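Local coordinates for protein GphF (Cystobacter violaceus, PDB 6MFC) that probably catalyses a decarboxylation that helps to initiate polyketide biosynthesis, using a GNAT-like fold repurposed from acyl transfer, at residues A[60-65]-A[83-87]; A[162-168]-A[207-213]. One frame throughout, in Å; residues are numbered along the deposited sequence.

How the contacts relate
Both contacts reach the same mixed seven-stranded sheet, on opposite sides of the chain's centre; their own centres lie 29 Å apart and their nearest atoms about 12 Å apart, so they do not touch. Contact 1 packs the end of helix 55-64 against strand 77-87, in the first half of the sheet. It is complete before contact 2 opens, where the link between helices 159-162 and 168-172 meets the loop leading into strand 212-218. Strands 111-119 and 148-153 lie between 77-87 and 212-218 in the sheet. Contact 1 thus ties a helix to the early strands of the GNAT-like fold, and contact 2 joins connections around its later strands.

Contact 1: A[60-65]-A[83-87]; sequences RRVTTE and YAQRI
Helix 60-64 passes strand 83-87 with their axes 8.3 Å apart at closest approach and their N-to-C directions 50° apart, and the chains draw nearest where E65 leaves the helix beside Q85. At Y83, R61 lies over the ring. CG beside the backbone N sends the extended chain across the ring, and R61 CD lies 3.6 Å from Y83 CG. The guanidinium then stands steeply on the ring, the planes 75° apart, with CZ 4.9 Å from the ring centroid in a cation-pi contact. Arginine suits this place because its methylenes cover the aromatic carbons while NE forms a salt bridge with E57, whose OE2 also takes NE of R60. V62 adds a methyl at the ring's edge, its CG2 4.0 Å from Y83 CE1.

Farther along, R60 bends at chi2 and chi3, which brings NH2 into a hydrogen bond with Q85 OE1 at 3.2 Å. The donor sits above the amide carbonyl plane, and guanidinium and amide are turned 76° apart. At its other end this amide is gripped too, since Q85 NE2 donates to L101 O and Q113 OE1; glutamine can thus accept and donate at once in a buried place. As the chain leaves the helix, E65 CB comes against A84 O; a bend at chi2 then carries the carboxylate over the strand, where E65 OE1 accepts a hydrogen bond from R86 N (3.2 Å), met from above the carboxylate plane. The side chain of R86 leads away, and its guanidinium reaches G109 O and P144 O instead. Altogether this is helix-on-sheet packing in an alpha/beta fold of GNAT type, in which a helix just before the hairpin of strands 70-74 and 77-87 rests on the second of them.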
# COMPACT_ATOMS: atom_id res chain seq x y z
N ARG A 60 -5.66 6.48 13.34
CA ARG A 60 -5.04 5.35 14.01
C ARG A 60 -3.64 5.07 13.46
O ARG A 60 -2.73 4.72 14.22
CB ARG A 60 -5.92 4.10 13.86
CG ARG A 60 -5.50 2.94 14.74
CD ARG A 60 -5.67 1.60 14.04
NE ARG A 60 -4.70 1.42 12.96
CZ ARG A 60 -3.43 1.08 13.15
NH1 ARG A 60 -2.96 0.91 14.38
NH2 ARG A 60 -2.61 0.93 12.11
N ARG A 61 -3.46 5.23 12.15
CA ARG A 61 -2.15 4.96 11.55
C ARG A 61 -1.12 6.01 11.95
O ARG A 61 -0.01 5.67 12.37
CB ARG A 61 -2.28 4.91 10.02
CG ARG A 61 -3.27 3.89 9.51
CD ARG A 61 -3.44 4.01 8.01
NE ARG A 61 -4.49 3.13 7.51
CZ ARG A 61 -4.86 3.07 6.23
NH1 ARG A 61 -4.27 3.85 5.33
NH2 ARG A 61 -5.83 2.24 5.86
N VAL A 62 -1.48 7.29 11.84
CA VAL A 62 -0.52 8.36 12.09
C VAL A 62 -0.09 8.37 13.55
O VAL A 62 1.07 8.63 13.87
CB VAL A 62 -1.11 9.71 11.66
CG1 VAL A 62 -0.15 10.85 12.00
CG2 VAL A 62 -1.41 9.70 10.16
N THR A 63 -1.02 8.08 14.47
CA THR A 63 -0.70 8.12 15.89
C THR A 63 -0.04 6.84 16.39
O THR A 63 0.64 6.87 17.42
CB THR A 63 -1.96 8.41 16.70
OG1 THR A 63 -2.91 7.36 16.50
CG2 THR A 63 -2.57 9.74 16.26
N THR A 64 -0.23 5.71 15.70
CA THR A 64 0.38 4.46 16.14
C THR A 64 1.85 4.39 15.73
O THR A 64 2.71 4.04 16.55
CB THR A 64 -0.39 3.27 15.58
OG1 THR A 64 -1.75 3.32 16.04
CG2 THR A 64 0.24 1.96 16.03
N GLU A 65 2.15 4.71 14.48
CA GLU A 65 3.51 4.75 13.96
C GLU A 65 3.77 6.18 13.50
O GLU A 65 3.71 6.49 12.30
CB GLU A 65 3.71 3.76 12.81
CG GLU A 65 5.16 3.43 12.51
CD GLU A 65 5.69 2.28 13.35
OE1 GLU A 65 4.90 1.36 13.65
OE2 GLU A 65 6.88 2.30 13.70
N TYR A 83 1.36 5.40 4.54
CA TYR A 83 1.21 4.89 5.90
C TYR A 83 1.96 3.58 6.04
O TYR A 83 2.03 2.78 5.09
CB TYR A 83 -0.26 4.69 6.26
CG TYR A 83 -1.14 5.88 5.93
CD1 TYR A 83 -1.34 6.89 6.86
CD2 TYR A 83 -1.76 5.99 4.70
CE1 TYR A 83 -2.15 7.98 6.57
CE2 TYR A 83 -2.56 7.07 4.39
CZ TYR A 83 -2.75 8.06 5.33
OH TYR A 83 -3.55 9.15 5.03
N ALA A 84 2.51 3.34 7.23
CA ALA A 84 3.26 2.12 7.47
C ALA A 84 3.31 1.83 8.96
O ALA A 84 3.25 2.75 9.78
CB ALA A 84 4.67 2.20 6.89
N GLN A 85 3.42 0.55 9.30
CA GLN A 85 3.62 0.12 10.67
C GLN A 85 4.60 -1.04 10.67
O GLN A 85 4.75 -1.76 9.68
CB GLN A 85 2.32 -0.28 11.36
CG GLN A 85 1.70 -1.58 10.86
CD GLN A 85 0.38 -1.90 11.54
OE1 GLN A 85 -0.14 -1.10 12.32
NE2 GLN A 85 -0.16 -3.08 11.26
N ARG A 86 5.28 -1.22 11.80
CA ARG A 86 6.31 -2.24 11.94
C ARG A 86 5.67 -3.51 12.49
O ARG A 86 5.07 -3.49 13.57
CB ARG A 86 7.43 -1.74 12.85
CG ARG A 86 8.70 -2.58 12.81
CD ARG A 86 9.86 -1.81 13.41
NE ARG A 86 11.12 -2.52 13.28
CZ ARG A 86 12.31 -1.97 13.50
NH1 ARG A 86 12.40 -0.70 13.87
NH2 ARG A 86 13.42 -2.70 13.35
N ILE A 87 5.80 -4.61 11.75
CA ILE A 87 5.24 -5.89 12.18
C ILE A 87 6.37 -6.91 12.31
O ILE A 87 7.54 -6.60 12.06
CB ILE A 87 4.15 -6.38 11.22
CG1 ILE A 87 4.76 -6.76 9.87
CG2 ILE A 87 3.08 -5.32 11.03
CD1 ILE A 87 3.74 -7.22 8.85

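Contact 2: A[162-168]-A[207-213]; sequences RAKGLGY and DNDGAGV
The loop between helices 159-162 and 168-172 meets the type I' beta turn N208-A211 that leads into strand 212-218. Y168, at the start of helix 168-172, carries most of the contact. Its ring swings out toward the turn because chi1 (-171°) sets CG opposite the backbone N, and OH donates to N208 OD1 at 2.7 Å. That bond lies in the carbonyl plane on a lone pair of the amide oxygen, while ring and amide planes stand 71° apart. N208 OD1 also accepts from the backbone N of C155, so a single oxygen joins the tyrosine to the residues just beyond strand 148-153. Over one face of the ring, offset toward its rim, sits N208 O, the carbonyl that closes the turn by accepting from A211 N. Both central residues of the turn, D209 and G210, have positive phi, as type I' requires.

In the GNAT-like fold this turn delivers the chain into the strand between 148-153 and 193-198, and the ring packs obliquely against A211 at the end of the turn and V213 in the strand. Y168 CE2 is 3.6 Å from A211 CB and 3.8 Å from V213 CG2. Tyrosine fits because its carbons meet these small apolar groups while its hydroxyl reaches the asparagine. The ring of Y158 meets that of Y168 edge-to-face.

Toward the partly exposed side, R162 and D209 form a salt bridge. R162 NE approaches D209 OD1 at 3.2 Å, in the guanidinium plane and on the syn lone pair, and NH2 adds a weak bond to the same oxygen. A bend at chi3 (-57°) turns the guanidinium edge to the carboxylate. Beyond R162 the helix ends in a Schellman motif at G165, where the positive phi suits glycine.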
# COMPACT_ATOMS: atom_id res chain seq x y z
N ARG A 162 -11.09 -11.39 -15.83
CA ARG A 162 -12.04 -12.38 -15.34
C ARG A 162 -13.09 -12.71 -16.38
O ARG A 162 -13.60 -13.83 -16.43
CB ARG A 162 -12.71 -11.88 -14.05
CG ARG A 162 -13.38 -12.98 -13.25
CD ARG A 162 -14.53 -12.46 -12.40
NE ARG A 162 -14.13 -11.40 -11.49
CZ ARG A 162 -14.45 -10.12 -11.65
NH1 ARG A 162 -15.18 -9.74 -12.69
NH2 ARG A 162 -14.04 -9.21 -10.77
N ALA A 163 -13.44 -11.74 -17.23
CA ALA A 163 -14.39 -11.99 -18.31
C ALA A 163 -13.79 -12.83 -19.42
O ALA A 163 -14.53 -13.44 -20.20
CB ALA A 163 -14.92 -10.67 -18.87
N LYS A 164 -12.46 -12.87 -19.53
CA LYS A 164 -11.77 -13.72 -20.48
C LYS A 164 -11.54 -15.13 -19.95
O LYS A 164 -10.89 -15.94 -20.62
CB LYS A 164 -10.42 -13.10 -20.87
CG LYS A 164 -10.53 -11.76 -21.59
CD LYS A 164 -9.24 -10.97 -21.44
CE LYS A 164 -9.26 -9.69 -22.26
NZ LYS A 164 -9.01 -9.94 -23.71
N GLY A 165 -12.05 -15.44 -18.76
CA GLY A 165 -11.85 -16.73 -18.14
C GLY A 165 -10.59 -16.86 -17.30
O GLY A 165 -10.42 -17.88 -16.63
N LEU A 166 -9.72 -15.85 -17.32
CA LEU A 166 -8.45 -15.95 -16.61
C LEU A 166 -8.66 -15.94 -15.10
O LEU A 166 -9.47 -15.18 -14.57
CB LEU A 166 -7.54 -14.80 -17.03
CG LEU A 166 -6.11 -14.82 -16.48
CD1 LEU A 166 -5.44 -16.14 -16.81
CD2 LEU A 166 -5.31 -13.66 -17.03
N GLY A 167 -7.91 -16.80 -14.41
CA GLY A 167 -7.97 -16.83 -12.97
C GLY A 167 -7.14 -15.73 -12.33
O GLY A 167 -6.25 -15.15 -12.95
N TYR A 168 -7.45 -15.44 -11.07
CA TYR A 168 -6.77 -14.37 -10.36
C TYR A 168 -5.30 -14.69 -10.15
O TYR A 168 -4.43 -13.84 -10.40
CB TYR A 168 -7.46 -14.10 -9.02
CG TYR A 168 -6.96 -12.87 -8.29
CD1 TYR A 168 -7.39 -11.60 -8.66
CD2 TYR A 168 -6.08 -12.98 -7.22
CE1 TYR A 168 -6.94 -10.48 -7.99
CE2 TYR A 168 -5.63 -11.86 -6.55
CZ TYR A 168 -6.06 -10.61 -6.94
OH TYR A 168 -5.62 -9.49 -6.27
N ASP A 207 -13.47 -6.03 -7.30
CA ASP A 207 -12.65 -6.12 -8.50
C ASP A 207 -11.47 -7.06 -8.32
O ASP A 207 -10.85 -7.46 -9.31
CB ASP A 207 -12.17 -4.73 -8.92
CG ASP A 207 -13.29 -3.85 -9.43
OD1 ASP A 207 -14.27 -4.40 -9.99
OD2 ASP A 207 -13.20 -2.62 -9.28
N ASN A 208 -11.12 -7.40 -7.08
CA ASN A 208 -10.09 -8.39 -6.79
C ASN A 208 -10.67 -9.68 -6.22
O ASN A 208 -9.91 -10.51 -5.71
CB ASN A 208 -9.06 -7.80 -5.83
CG ASN A 208 -8.10 -6.85 -6.51
OD1 ASN A 208 -6.94 -7.18 -6.73
ND2 ASN A 208 -8.60 -5.67 -6.86
N ASP A 209 -11.99 -9.86 -6.30
CA ASP A 209 -12.66 -11.02 -5.73
C ASP A 209 -12.34 -11.16 -4.24
O ASP A 209 -12.19 -12.26 -3.71
CB ASP A 209 -12.31 -12.30 -6.49
CG ASP A 209 -12.94 -12.35 -7.87
OD1 ASP A 209 -12.71 -11.41 -8.66
OD2 ASP A 209 -13.65 -13.33 -8.17
N GLY A 210 -12.23 -10.01 -3.57
CA GLY A 210 -11.89 -9.97 -2.16
C GLY A 210 -10.48 -10.36 -1.82
O GLY A 210 -10.13 -10.38 -0.63
N ALA A 211 -9.65 -10.68 -2.81
CA ALA A 211 -8.31 -11.18 -2.53
C ALA A 211 -7.34 -10.03 -2.29
O ALA A 211 -7.65 -8.85 -2.47
CB ALA A 211 -7.82 -12.06 -3.69
N GLY A 212 -6.13 -10.40 -1.88
CA GLY A 212 -5.05 -9.45 -1.69
C GLY A 212 -3.70 -10.08 -2.00
O GLY A 212 -3.43 -11.21 -1.59
N VAL A 213 -2.84 -9.36 -2.71
CA VAL A 213 -1.56 -9.88 -3.17
C VAL A 213 -0.46 -9.35 -2.26
O VAL A 213 -0.32 -8.13 -2.10
CB VAL A 213 -1.30 -9.50 -4.63
CG1 VAL A 213 0.10 -9.94 -5.05
CG2 VAL A 213 -2.35 -10.14 -5.53